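Local coordinates for protein CT_858 (PDB 3DOR) that is a secreted chlamydial protease, probably acting as a serine-type endopeptidase, whose mature form is a dimer, at residues 84-89 / 149-154; 98-103 / 114-119; 118-123 / 164-169; 159-164 / 184-189. All blocks are in the same frame, centred on the assembly; numbering follows the deposited sequence.

Contact 1: residues 84-89 / 149-154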
loop_
_atom_site.group_PDB
_atom_site.type_symbol
_atom_site.label_atom_id
_atom_site.label_comp_id
_atom_site.label_asym_id
_atom_site.label_seq_id
_atom_site.Cartn_x
_atom_site.Cartn_y
_atom_site.Cartn_z
ATOM N N ALA B 84 24.312 14.295 -0.366
ATOM C CA ALA B 84 25.318 15.227 -0.869
ATOM C C ALA B 84 24.924 15.578 -2.296
ATOM O O ALA B 84 24.545 14.703 -3.063
ATOM C CB ALA B 84 26.692 14.576 -0.845
ATOM N N TYR B 85 25.018 16.853 -2.651
ATOM C CA TYR B 85 24.626 17.293 -3.983
ATOM C C TYR B 85 25.457 18.457 -4.505
ATOM O O TYR B 85 25.751 19.384 -3.759
ATOM C CB TYR B 85 23.157 17.724 -3.954
ATOM C CG TYR B 85 22.634 18.291 -5.260
ATOM C CD1 TYR B 85 22.305 17.451 -6.325
ATOM C CD2 TYR B 85 22.450 19.666 -5.420
ATOM C CE1 TYR B 85 21.803 17.965 -7.522
ATOM C CE2 TYR B 85 21.948 20.195 -6.608
ATOM C CZ TYR B 85 21.627 19.337 -7.656
ATOM O OH TYR B 85 21.132 19.846 -8.833
ATOM N N LEU B 86 25.826 18.393 -5.784
ATOM C CA LEU B 86 26.565 19.463 -6.453
ATOM C C LEU B 86 25.689 19.906 -7.626
ATOM O O LEU B 86 25.277 19.084 -8.442
ATOM C CB LEU B 86 27.925 18.967 -6.939
ATOM C CG LEU B 86 28.903 18.717 -5.780
ATOM C CD1 LEU B 86 30.220 18.142 -6.286
ATOM C CD2 LEU B 86 29.127 20.038 -5.045
ATOM N N PRO B 87 25.396 21.216 -7.725
ATOM C CA PRO B 87 24.560 21.835 -8.762
ATOM C C PRO B 87 25.054 21.855 -10.210
ATOM O O PRO B 87 25.049 22.906 -10.862
ATOM C CB PRO B 87 24.344 23.239 -8.220
ATOM C CG PRO B 87 25.677 23.537 -7.611
ATOM C CD PRO B 87 26.009 22.251 -6.871
ATOM N N TYR B 88 25.464 20.701 -10.719
ATOM C CA TYR B 88 25.929 20.611 -12.100
ATOM C C TYR B 88 25.338 19.411 -12.814
ATOM O O TYR B 88 24.821 18.492 -12.180
ATOM C CB TYR B 88 27.449 20.514 -12.154
ATOM C CG TYR B 88 28.123 21.587 -11.353
ATOM C CD1 TYR B 88 28.503 21.357 -10.030
ATOM C CD2 TYR B 88 28.341 22.848 -11.896
ATOM C CE1 TYR B 88 29.085 22.366 -9.265
ATOM C CE2 TYR B 88 28.922 23.865 -11.142
ATOM C CZ TYR B 88 29.286 23.619 -9.828
ATOM O OH TYR B 88 29.822 24.633 -9.076
ATOM N N THR B 89 25.395 19.437 -14.140
ATOM C CA THR B 89 24.893 18.329 -14.930
ATOM C C THR B 89 25.871 18.061 -16.061
ATOM O O THR B 89 26.229 18.958 -16.821
ATOM C CB THR B 89 23.501 18.619 -15.528
ATOM O OG1 THR B 89 22.582 18.953 -14.474
ATOM C CG2 THR B 89 22.983 17.385 -16.266
ATOM N N THR B 149 24.319 9.673 -10.462
ATOM C CA THR B 149 24.743 9.753 -9.071
ATOM C C THR B 149 26.088 10.453 -8.835
ATOM O O THR B 149 26.465 10.708 -7.687
ATOM C CB THR B 149 24.793 8.342 -8.448
ATOM O OG1 THR B 149 25.857 7.592 -9.044
ATOM C CG2 THR B 149 23.474 7.607 -8.700
ATOM N N LEU B 150 26.804 10.773 -9.909
ATOM C CA LEU B 150 28.102 11.436 -9.778
ATOM C C LEU B 150 27.990 12.648 -8.847
ATOM O O LEU B 150 28.769 12.793 -7.910
ATOM C CB LEU B 150 28.618 11.884 -11.152
ATOM C CG LEU B 150 30.135 12.054 -11.331
ATOM C CD1 LEU B 150 30.403 12.911 -12.557
ATOM C CD2 LEU B 150 30.747 12.704 -10.123
ATOM N N PHE B 151 27.011 13.513 -9.093
ATOM C CA PHE B 151 26.833 14.694 -8.253
ATOM C C PHE B 151 25.627 14.618 -7.317
ATOM O O PHE B 151 25.156 15.637 -6.818
ATOM C CB PHE B 151 26.732 15.943 -9.131
ATOM C CG PHE B 151 28.011 16.287 -9.849
ATOM C CD1 PHE B 151 27.985 16.729 -11.162
ATOM C CD2 PHE B 151 29.239 16.192 -9.204
ATOM C CE1 PHE B 151 29.167 17.076 -11.826
ATOM C CE2 PHE B 151 30.426 16.536 -9.860
ATOM C CZ PHE B 151 30.387 16.979 -11.171
ATOM N N SER B 152 25.138 13.411 -7.059
ATOM C CA SER B 152 23.986 13.247 -6.173
ATOM C C SER B 152 24.091 11.933 -5.406
ATOM O O SER B 152 23.780 10.866 -5.938
ATOM C CB SER B 152 22.689 13.283 -6.997
ATOM O OG SER B 152 21.558 13.345 -6.153
ATOM N N ARG B 153 24.548 12.015 -4.156
ATOM C CA ARG B 153 24.720 10.835 -3.310
ATOM C C ARG B 153 23.636 10.837 -2.243
ATOM O O ARG B 153 23.420 11.842 -1.569
ATOM C CB ARG B 153 26.100 10.852 -2.655
ATOM C CG ARG B 153 27.240 11.097 -3.626
ATOM C CD ARG B 153 27.383 9.975 -4.642
ATOM N NE ARG B 153 28.328 10.355 -5.684
ATOM C CZ ARG B 153 29.649 10.423 -5.522
ATOM N NH1 ARG B 153 30.201 10.115 -4.359
ATOM N NH2 ARG B 153 30.413 10.860 -6.514
ATOM N N MET B 154 22.968 9.703 -2.072
ATOM C CA MET B 154 21.876 9.627 -1.117
ATOM C C MET B 154 21.891 8.375 -0.263
ATOM O O MET B 154 21.869 7.264 -0.784
ATOM C CB MET B 154 20.552 9.709 -1.878
ATOM C CG MET B 154 20.345 11.034 -2.598
ATOM S SD MET B 154 19.052 10.966 -3.851
ATOM C CE MET B 154 17.620 10.857 -2.808
HETATM O O HOH W 1 21.750 14.207 -3.413
#
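F151 turns its CG beside its own backbone N and anti to its carbonyl carbon (chi1 -67°), and L86 does the same (chi1 -71°), which brings ring and isobutyl group together next to the backbone pairing. The L86 side chain crosses the ring obliquely, with L86 CD1 3.6 Å from F151 CD2. At the other ortho carbon the ring meets the start of the Y88 side chain, Y88 CB lying 3.9 Å from F151 CD1. The two rings are related separately: the edge of the tyrosine points at the face of F151 in an edge-to-face pair, centroids 6.0 Å apart and planes at 63°. L150 CD1, from the preceding residue, lies over one face of the F151 ring, offset toward its rim.

Beside this cluster the backbones run antiparallel. A84 and R153 form a hydrogen-bonded pair, with A84 N to R153 O and R153 N to A84 O both 2.9 Å, and the ladder is extended by L86 N to F151 O at 3.0 Å. Between these bonds lies the non-hydrogen-bonded pair Y85-S152, where a water joins A84 O to S152 OG. R153 carries its guanidinium back over its own segment. There R153 NE donates to T149 O at 2.8 Å, almost in the guanidinium plane, and R153 NH2 donates to L150 O; T149 O also accepts from S152 N, the two donors arriving from opposite faces of its plane. With L116 and V182 touching the same apolar cluster from neighbouring strands, the helix-to-strand connection is seated on a short antiparallel ladder of the PDZ-like domain.

Contact 2: residues 98-103 / 114-119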
loop_
_atom_site.group_PDB
_atom_site.type_symbol
_atom_site.label_atom_id
_atom_site.label_comp_id
_atom_site.label_asym_id
_atom_site.label_seq_id
_atom_site.Cartn_x
_atom_site.Cartn_y
_atom_site.Cartn_z
ATOM N N PHE B 98 33.289 13.814 -21.103
ATOM C CA PHE B 98 32.204 14.314 -20.275
ATOM C C PHE B 98 32.150 15.833 -20.309
ATOM O O PHE B 98 33.153 16.495 -20.045
ATOM C CB PHE B 98 32.372 13.830 -18.835
ATOM C CG PHE B 98 32.289 12.341 -18.691
ATOM C CD1 PHE B 98 33.400 11.541 -18.933
ATOM C CD2 PHE B 98 31.090 11.731 -18.342
ATOM C CE1 PHE B 98 33.315 10.152 -18.831
ATOM C CE2 PHE B 98 30.993 10.340 -18.238
ATOM C CZ PHE B 98 32.110 9.551 -18.483
ATOM N N TYR B 99 30.980 16.378 -20.636
ATOM C CA TYR B 99 30.805 17.827 -20.711
ATOM C C TYR B 99 29.711 18.358 -19.798
ATOM O O TYR B 99 28.684 17.709 -19.601
ATOM C CB TYR B 99 30.469 18.261 -22.137
ATOM C CG TYR B 99 31.536 17.952 -23.151
ATOM C CD1 TYR B 99 31.549 16.735 -23.834
ATOM C CD2 TYR B 99 32.548 18.873 -23.421
ATOM C CE1 TYR B 99 32.551 16.440 -24.765
ATOM C CE2 TYR B 99 33.551 18.591 -24.345
ATOM C CZ TYR B 99 33.547 17.375 -25.008
ATOM O OH TYR B 99 34.549 17.087 -25.897
ATOM N N PHE B 100 29.938 19.546 -19.244
ATOM C CA PHE B 100 28.950 20.185 -18.394
ATOM C C PHE B 100 27.884 20.745 -19.341
ATOM O O PHE B 100 28.211 21.477 -20.279
ATOM C CB PHE B 100 29.582 21.331 -17.587
ATOM C CG PHE B 100 30.470 20.869 -16.454
ATOM C CD1 PHE B 100 31.810 20.573 -16.676
ATOM C CD2 PHE B 100 29.955 20.709 -15.174
ATOM C CE1 PHE B 100 32.625 20.124 -15.642
ATOM C CE2 PHE B 100 30.757 20.259 -14.132
ATOM C CZ PHE B 100 32.098 19.964 -14.364
ATOM N N VAL B 101 26.624 20.375 -19.127
ATOM C CA VAL B 101 25.540 20.878 -19.969
ATOM C C VAL B 101 24.611 21.774 -19.175
ATOM O O VAL B 101 23.685 22.365 -19.729
ATOM C CB VAL B 101 24.702 19.747 -20.602
ATOM C CG1 VAL B 101 25.527 19.019 -21.645
ATOM C CG2 VAL B 101 24.206 18.789 -19.514
ATOM N N ASP B 102 24.851 21.875 -17.873
ATOM C CA ASP B 102 24.032 22.746 -17.051
ATOM C C ASP B 102 24.699 23.129 -15.735
ATOM O O ASP B 102 25.382 22.319 -15.103
ATOM C CB ASP B 102 22.671 22.102 -16.791
ATOM C CG ASP B 102 21.582 23.131 -16.535
ATOM O OD1 ASP B 102 21.838 24.336 -16.756
ATOM O OD2 ASP B 102 20.472 22.733 -16.126
ATOM N N ILE B 103 24.495 24.387 -15.349
ATOM C CA ILE B 103 25.036 24.950 -14.118
ATOM C C ILE B 103 23.839 25.505 -13.349
ATOM O O ILE B 103 23.095 26.337 -13.874
ATOM C CB ILE B 103 26.013 26.107 -14.421
ATOM C CG1 ILE B 103 27.078 25.656 -15.428
ATOM C CG2 ILE B 103 26.659 26.588 -13.131
ATOM C CD1 ILE B 103 27.882 24.454 -14.990
ATOM N N ASP B 114 32.480 23.075 -20.768
ATOM C CA ASP B 114 33.727 22.652 -20.130
ATOM C C ASP B 114 33.743 21.136 -20.112
ATOM O O ASP B 114 32.688 20.498 -19.986
ATOM C CB ASP B 114 33.792 23.122 -18.675
ATOM C CG ASP B 114 34.017 24.606 -18.536
ATOM O OD1 ASP B 114 33.793 25.120 -17.415
ATOM O OD2 ASP B 114 34.415 25.254 -19.527
ATOM N N GLU B 115 34.933 20.558 -20.217
ATOM C CA GLU B 115 35.054 19.111 -20.171
ATOM C C GLU B 115 35.476 18.757 -18.754
ATOM O O GLU B 115 36.388 19.381 -18.203
ATOM C CB GLU B 115 36.117 18.604 -21.153
ATOM C CG GLU B 115 36.121 17.084 -21.258
ATOM C CD GLU B 115 37.322 16.513 -22.003
ATOM O OE1 GLU B 115 38.033 17.271 -22.696
ATOM O OE2 GLU B 115 37.549 15.288 -21.897
ATOM N N LEU B 116 34.802 17.777 -18.158
ATOM C CA LEU B 116 35.144 17.344 -16.814
ATOM C C LEU B 116 36.262 16.323 -16.956
ATOM O O LEU B 116 36.105 15.310 -17.642
ATOM C CB LEU B 116 33.941 16.699 -16.120
ATOM C CG LEU B 116 34.218 16.116 -14.729
ATOM C CD1 LEU B 116 34.824 17.192 -13.834
ATOM C CD2 LEU B 116 32.926 15.580 -14.119
ATOM N N LEU B 117 37.392 16.593 -16.312
ATOM C CA LEU B 117 38.532 15.689 -16.395
ATOM C C LEU B 117 38.733 14.811 -15.165
ATOM O O LEU B 117 38.835 13.588 -15.278
ATOM C CB LEU B 117 39.813 16.487 -16.662
ATOM C CG LEU B 117 39.863 17.220 -18.008
ATOM C CD1 LEU B 117 41.162 18.011 -18.104
ATOM C CD2 LEU B 117 39.762 16.213 -19.160
ATOM N N GLU B 118 38.781 15.434 -13.995
ATOM C CA GLU B 118 39.022 14.695 -12.768
ATOM C C GLU B 118 38.176 15.181 -11.599
ATOM O O GLU B 118 37.570 16.253 -11.643
ATOM C CB GLU B 118 40.508 14.807 -12.372
ATOM C CG GLU B 118 41.503 14.771 -13.543
ATOM C CD GLU B 118 42.962 15.004 -13.111
ATOM O OE1 GLU B 118 43.198 15.858 -12.226
ATOM O OE2 GLU B 118 43.874 14.345 -13.670
ATOM N N VAL B 119 38.154 14.364 -10.553
ATOM C CA VAL B 119 37.450 14.669 -9.317
ATOM C C VAL B 119 38.435 14.276 -8.214
ATOM O O VAL B 119 38.638 13.092 -7.945
ATOM C CB VAL B 119 36.149 13.850 -9.186
ATOM C CG1 VAL B 119 35.435 14.206 -7.891
ATOM C CG2 VAL B 119 35.241 14.123 -10.382
HETATM O O HOH W 2 35.918 13.954 -20.185
#
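A beta hairpin of the PDZ-like domain is formed here by strands 98-103 and 115-119, whose short axes come within 4.6 Å and run antiparallel at 129°. Two backbone bonds join these segments: L116 N donates to F98 O at 2.8 Å, and F100 N donates to D114 O at 3.0 Å, the latter nearly in line with the carbonyl bond. Y99 and E115 form the non-hydrogen-bonded pair between them. F100 places its CG beside the backbone N (chi1 -74°), which swings the ring across to the other strand: F100 CE1 lies 3.7 Å from L116 CB, while D114 O sits at the ring's edge. On the face bearing Y99 and E115, the glutamate CG lies over the tyrosine ring, offset toward its rim, and the ring and carboxylate planes are 34° apart. D114 OD1 accepts from R111 N in the hairpin's own connecting loop and forms a salt bridge with R172 NH1 beyond it. Past the paired region the first strand carries a classic bulge at V101 and D102, both facing T89. At its other end a single water ties the strands together, accepting from F98 N at 2.8 Å and donating to L116 O at 2.9 Å and to E115 OE2 at 2.7 Å.

Contact 3: residues 118-123 / 164-169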
loop_
_atom_site.group_PDB
_atom_site.type_symbol
_atom_site.label_atom_id
_atom_site.label_comp_id
_atom_site.label_asym_id
_atom_site.label_seq_id
_atom_site.Cartn_x
_atom_site.Cartn_y
_atom_site.Cartn_z
ATOM N N GLU B 118 38.781 15.434 -13.995
ATOM C CA GLU B 118 39.022 14.695 -12.768
ATOM C C GLU B 118 38.176 15.181 -11.599
ATOM O O GLU B 118 37.570 16.253 -11.643
ATOM C CB GLU B 118 40.508 14.807 -12.372
ATOM C CG GLU B 118 41.503 14.771 -13.543
ATOM C CD GLU B 118 42.962 15.004 -13.111
ATOM O OE1 GLU B 118 43.198 15.858 -12.226
ATOM O OE2 GLU B 118 43.874 14.345 -13.670
ATOM N N VAL B 119 38.154 14.364 -10.553
ATOM C CA VAL B 119 37.450 14.669 -9.317
ATOM C C VAL B 119 38.435 14.276 -8.214
ATOM O O VAL B 119 38.638 13.092 -7.945
ATOM C CB VAL B 119 36.149 13.850 -9.186
ATOM C CG1 VAL B 119 35.435 14.206 -7.891
ATOM C CG2 VAL B 119 35.241 14.123 -10.382
ATOM N N ASP B 120 39.065 15.277 -7.605
ATOM C CA ASP B 120 40.052 15.062 -6.546
ATOM C C ASP B 120 41.301 14.353 -7.049
ATOM O O ASP B 120 41.845 13.481 -6.369
ATOM C CB ASP B 120 39.456 14.260 -5.388
ATOM C CG ASP B 120 38.431 15.046 -4.607
ATOM O OD1 ASP B 120 38.679 16.245 -4.355
ATOM O OD2 ASP B 120 37.389 14.467 -4.235
ATOM N N GLY B 121 41.750 14.729 -8.241
ATOM C CA GLY B 121 42.946 14.131 -8.801
ATOM C C GLY B 121 42.705 12.839 -9.547
ATOM O O GLY B 121 43.588 12.358 -10.255
ATOM N N ALA B 122 41.516 12.269 -9.393
ATOM C CA ALA B 122 41.185 11.023 -10.074
ATOM C C ALA B 122 40.378 11.304 -11.334
ATOM O O ALA B 122 39.432 12.089 -11.311
ATOM C CB ALA B 122 40.396 10.113 -9.143
ATOM N N PRO B 123 40.756 10.680 -12.462
ATOM C CA PRO B 123 40.005 10.911 -13.699
ATOM C C PRO B 123 38.550 10.487 -13.512
ATOM O O PRO B 123 38.262 9.525 -12.789
ATOM C CB PRO B 123 40.752 10.063 -14.731
ATOM C CG PRO B 123 41.431 9.006 -13.900
ATOM C CD PRO B 123 41.887 9.764 -12.688
ATOM N N GLY B 164 32.130 18.131 2.414
ATOM C CA GLY B 164 33.306 18.966 2.352
ATOM C C GLY B 164 33.606 19.410 0.938
ATOM O O GLY B 164 32.796 19.223 0.024
ATOM N N ARG B 165 34.782 19.994 0.748
ATOM C CA ARG B 165 35.166 20.472 -0.564
ATOM C C ARG B 165 35.816 19.385 -1.392
ATOM O O ARG B 165 36.412 18.452 -0.859
ATOM C CB ARG B 165 36.107 21.668 -0.430
ATOM C CG ARG B 165 35.436 22.897 0.156
ATOM C CD ARG B 165 36.437 24.012 0.390
ATOM N NE ARG B 165 37.418 23.648 1.408
ATOM C CZ ARG B 165 38.486 24.381 1.708
ATOM N NH1 ARG B 165 38.714 25.519 1.064
ATOM N NH2 ARG B 165 39.321 23.975 2.654
ATOM N N THR B 166 35.681 19.516 -2.707
ATOM C CA THR B 166 36.259 18.573 -3.645
ATOM C C THR B 166 36.675 19.386 -4.866
ATOM O O THR B 166 36.056 20.399 -5.182
ATOM C CB THR B 166 35.232 17.474 -4.042
ATOM O OG1 THR B 166 35.881 16.484 -4.846
ATOM C CG2 THR B 166 34.058 18.077 -4.809
ATOM N N THR B 167 37.725 18.956 -5.550
ATOM C CA THR B 167 38.192 19.701 -6.705
ATOM C C THR B 167 37.811 19.062 -8.027
ATOM O O THR B 167 38.011 17.869 -8.238
ATOM C CB THR B 167 39.716 19.880 -6.660
ATOM O OG1 THR B 167 40.066 20.600 -5.475
ATOM C CG2 THR B 167 40.205 20.654 -7.872
ATOM N N LEU B 168 37.263 19.876 -8.919
ATOM C CA LEU B 168 36.863 19.402 -10.232
ATOM C C LEU B 168 37.863 19.935 -11.248
ATOM O O LEU B 168 38.021 21.148 -11.383
ATOM C CB LEU B 168 35.464 19.916 -10.577
ATOM C CG LEU B 168 34.343 19.636 -9.573
ATOM C CD1 LEU B 168 33.048 20.247 -10.084
ATOM C CD2 LEU B 168 34.183 18.142 -9.377
ATOM N N LYS B 169 38.561 19.040 -11.939
ATOM C CA LYS B 169 39.503 19.490 -12.948
ATOM C C LYS B 169 38.765 19.496 -14.281
ATOM O O LYS B 169 38.229 18.476 -14.714
ATOM C CB LYS B 169 40.719 18.568 -13.040
ATOM C CG LYS B 169 41.786 19.120 -13.977
ATOM C CD LYS B 169 42.987 18.184 -14.112
ATOM C CE LYS B 169 44.067 18.818 -14.984
ATOM N NZ LYS B 169 45.302 17.985 -15.072
HETATM O O HOH W 3 40.436 16.996 -9.630
#
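D120 grips two consecutive residues of the opposite strand with one carboxylate. Its CG stands beside the backbone N (chi1 -70°), and from there D120 OD2 accepts from T166 OG1 at 2.6 Å while D120 OD1 accepts from T167 N at 3.1 Å. Both donors approach from above the carboxylate plane, by 43° and 45°, and the side chains of D120 and T166 cross at about a right angle. T166 meets the acid because its OG1 lies anti to the backbone N. The D120 backbone adds D120 N to T167 O at 2.9 Å, so main chain and side chain fix the same register.

Further along, E118 and K169 run side by side in extended form. Their contact is made by the lysine's methylene chain, K169 CD lying 3.8 Å from E118 CG, whereas K169 NZ remains 4.1 Å from E118 OE1, beyond a salt bridge. Backbone bonds join the pair in both directions. V119 CG2 approaches L168 CD2 on the other face.

The type I' turn V119-A122 links strand 115-119 to the short strand 122-123, ahead of helix 124-130, whose V127 touches V119. Strand 165-171 lies between strand 115-119 and strand 177-187, from which R181 bonds to T167 OG1.

Contact 4: residues 159-164 / 184-189. With SO4 (sulfate ion), chain L.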
loop_
_atom_site.group_PDB
_atom_site.type_symbol
_atom_site.label_atom_id
_atom_site.label_comp_id
_atom_site.label_asym_id
_atom_site.label_seq_id
_atom_site.Cartn_x
_atom_site.Cartn_y
_atom_site.Cartn_z
ATOM N N HIS B 159 23.888 4.861 -0.769
ATOM C CA HIS B 159 25.165 5.434 -1.181
ATOM C C HIS B 159 25.949 5.880 0.043
ATOM O O HIS B 159 25.371 6.207 1.074
ATOM C CB HIS B 159 24.992 6.703 -2.034
ATOM C CG HIS B 159 24.159 6.526 -3.260
ATOM N ND1 HIS B 159 23.987 5.308 -3.881
ATOM C CD2 HIS B 159 23.495 7.433 -4.017
ATOM C CE1 HIS B 159 23.256 5.472 -4.969
ATOM N NE2 HIS B 159 22.944 6.751 -5.074
ATOM N N LYS B 160 27.270 5.900 -0.080
ATOM C CA LYS B 160 28.107 6.416 0.994
ATOM C C LYS B 160 28.004 7.899 0.671
ATOM O O LYS B 160 28.150 8.280 -0.487
ATOM C CB LYS B 160 29.560 5.975 0.828
ATOM C CG LYS B 160 29.823 4.507 1.085
ATOM C CD LYS B 160 31.312 4.216 0.930
ATOM C CE LYS B 160 31.649 2.783 1.301
ATOM N NZ LYS B 160 33.071 2.474 0.986
ATOM N N VAL B 161 27.739 8.736 1.661
ATOM C CA VAL B 161 27.613 10.162 1.391
ATOM C C VAL B 161 28.859 10.968 1.749
ATOM O O VAL B 161 29.292 10.979 2.901
ATOM C CB VAL B 161 26.411 10.767 2.153
ATOM C CG1 VAL B 161 26.277 12.245 1.821
ATOM C CG2 VAL B 161 25.137 10.022 1.791
ATOM N N PRO B 162 29.453 11.654 0.759
ATOM C CA PRO B 162 30.649 12.471 0.983
ATOM C C PRO B 162 30.222 13.855 1.462
ATOM O O PRO B 162 29.032 14.160 1.511
ATOM C CB PRO B 162 31.282 12.530 -0.399
ATOM C CG PRO B 162 30.065 12.631 -1.286
ATOM C CD PRO B 162 29.140 11.570 -0.681
ATOM N N SER B 163 31.196 14.689 1.806
ATOM C CA SER B 163 30.932 16.044 2.269
ATOM C C SER B 163 32.222 16.830 2.178
ATOM O O SER B 163 33.280 16.269 1.907
ATOM C CB SER B 163 30.456 16.042 3.720
ATOM O OG SER B 163 31.489 15.591 4.583
ATOM N N GLY B 164 32.130 18.131 2.414
ATOM C CA GLY B 164 33.306 18.966 2.352
ATOM C C GLY B 164 33.606 19.410 0.938
ATOM O O GLY B 164 32.796 19.223 0.024
ATOM N N TRP B 184 30.415 20.267 -1.498
ATOM C CA TRP B 184 29.196 19.472 -1.512
ATOM C C TRP B 184 28.105 20.139 -0.689
ATOM O O TRP B 184 28.363 20.703 0.381
ATOM C CB TRP B 184 29.424 18.083 -0.907
ATOM C CG TRP B 184 30.127 17.089 -1.775
ATOM C CD1 TRP B 184 31.423 16.687 -1.670
ATOM C CD2 TRP B 184 29.561 16.344 -2.862
ATOM N NE1 TRP B 184 31.701 15.736 -2.620
ATOM C CE2 TRP B 184 30.575 15.506 -3.366
ATOM C CE3 TRP B 184 28.290 16.300 -3.454
ATOM C CZ2 TRP B 184 30.366 14.632 -4.439
ATOM C CZ3 TRP B 184 28.077 15.431 -4.518
ATOM C CH2 TRP B 184 29.113 14.608 -4.999
ATOM N N ARG B 185 26.882 20.075 -1.197
ATOM C CA ARG B 185 25.736 20.603 -0.478
ATOM C C ARG B 185 25.340 19.376 0.341
ATOM O O ARG B 185 24.807 18.406 -0.200
ATOM C CB ARG B 185 24.631 20.997 -1.456
ATOM C CG ARG B 185 24.314 22.480 -1.430
ATOM C CD ARG B 185 24.725 23.215 -2.696
ATOM N NE ARG B 185 23.543 23.701 -3.399
ATOM C CZ ARG B 185 23.557 24.596 -4.383
ATOM N NH1 ARG B 185 24.699 25.124 -4.795
ATOM N NH2 ARG B 185 22.422 24.953 -4.967
ATOM N N TYR B 186 25.620 19.422 1.640
ATOM C CA TYR B 186 25.379 18.297 2.535
ATOM C C TYR B 186 24.204 18.409 3.501
ATOM O O TYR B 186 23.941 19.461 4.082
ATOM C CB TYR B 186 26.667 18.031 3.326
ATOM C CG TYR B 186 26.645 16.825 4.243
ATOM C CD1 TYR B 186 26.696 15.535 3.729
ATOM C CD2 TYR B 186 26.599 16.981 5.628
ATOM C CE1 TYR B 186 26.706 14.422 4.571
ATOM C CE2 TYR B 186 26.607 15.877 6.482
ATOM C CZ TYR B 186 26.661 14.599 5.948
ATOM O OH TYR B 186 26.670 13.498 6.785
ATOM N N VAL B 187 23.498 17.297 3.655
ATOM C CA VAL B 187 22.371 17.204 4.572
ATOM C C VAL B 187 22.744 16.067 5.520
ATOM O O VAL B 187 22.894 14.920 5.093
ATOM C CB VAL B 187 21.050 16.861 3.828
ATOM C CG1 VAL B 187 19.951 16.538 4.828
ATOM C CG2 VAL B 187 20.617 18.038 2.957
ATOM N N PRO B 188 22.935 16.375 6.817
ATOM C CA PRO B 188 23.298 15.334 7.787
ATOM C C PRO B 188 22.161 14.346 8.029
ATOM O O PRO B 188 21.004 14.626 7.714
ATOM C CB PRO B 188 23.658 16.133 9.037
ATOM C CG PRO B 188 22.772 17.335 8.934
ATOM C CD PRO B 188 22.855 17.697 7.462
ATOM N N GLU B 189 22.497 13.188 8.580
ATOM C CA GLU B 189 21.497 12.167 8.859
ATOM C C GLU B 189 20.622 12.572 10.035
ATOM O O GLU B 189 21.121 13.052 11.054
ATOM C CB GLU B 189 22.167 10.824 9.157
ATOM C CG GLU B 189 21.164 9.691 9.312
ATOM C CD GLU B 189 20.221 9.597 8.123
ATOM O OE1 GLU B 189 20.709 9.328 7.003
ATOM O OE2 GLU B 189 18.997 9.802 8.310
HETATM S S SO4 L . 27.587 26.938 -2.799
HETATM O O1 SO4 L . 28.412 28.149 -3.219
HETATM O O2 SO4 L . 26.520 27.389 -1.828
HETATM O O3 SO4 L . 26.905 26.295 -3.990
HETATM O O4 SO4 L . 28.555 25.940 -2.183
#
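A single backbone bond joins the two segments, W184 N donating to G164 O at 3.0 Å, nearly straight but with the donor tilted from the carbonyl plane; G164 reaches this position with a positive phi of 84°. The remaining contact is made by three consecutive loop residues laid against two aromatic rings. P162 rests its CG over one face of the W184 indole, 3.9 Å from the centroid of the five-membered ring, in a CH-pi contact displaced toward the six-membered side: P162 CG to W184 CE2 is 3.6 Å. The carbonyl of G164 lies at the edge of the same indole, near its plane, so this ring is met by a C-H group on a face and by an oxygen at its rim.

Y186 is approached in a comparable way. Its CG lies anti to the backbone N (chi1 -176°), which sends the ring toward the loop, where S163 CB sits over one face, 4.1 Å from the ring centroid and 22° off the normal. V161 CG1 instead comes in the ring plane, 3.5 Å from Y186 CE1. A84 and L86 of strand 83-92 also pack on W184. On the side of the strand away from the loop, R185 NH1 makes a weak, bent bond to an oxygen of a sulfate that probably came from the crystallisation liquor.

With one backbone bond between the segments, the loop probably relies largely on apolar and CH-pi packing against the strand, an attachment that depends more on fit of shape than on directional bonds.

How the contacts relate
All four contacts reach one antiparallel sheet of the PDZ-like domain; contact 4 adds a loop to its strand 177-187. Contact 2 is nested along the chain inside the loop closed by contact 1, and their centres lie 13 Å apart, joined where strand 83-92 pairs with strand 98-103. Contacts 2 and 3 share strand 115-119, including E118 and V119, with centres 12 Å apart. Contact 3 alternates along the chain with contacts 1 and 4 and shares G164 with contact 4, 15 Å away. Contact 4 lies 10 Å from contact 1, through the pairing of strands 83-92 and 177-187, and is farthest from contact 2, at 21 Å. These pairings tie stretches from 84 to 189 into one sheet.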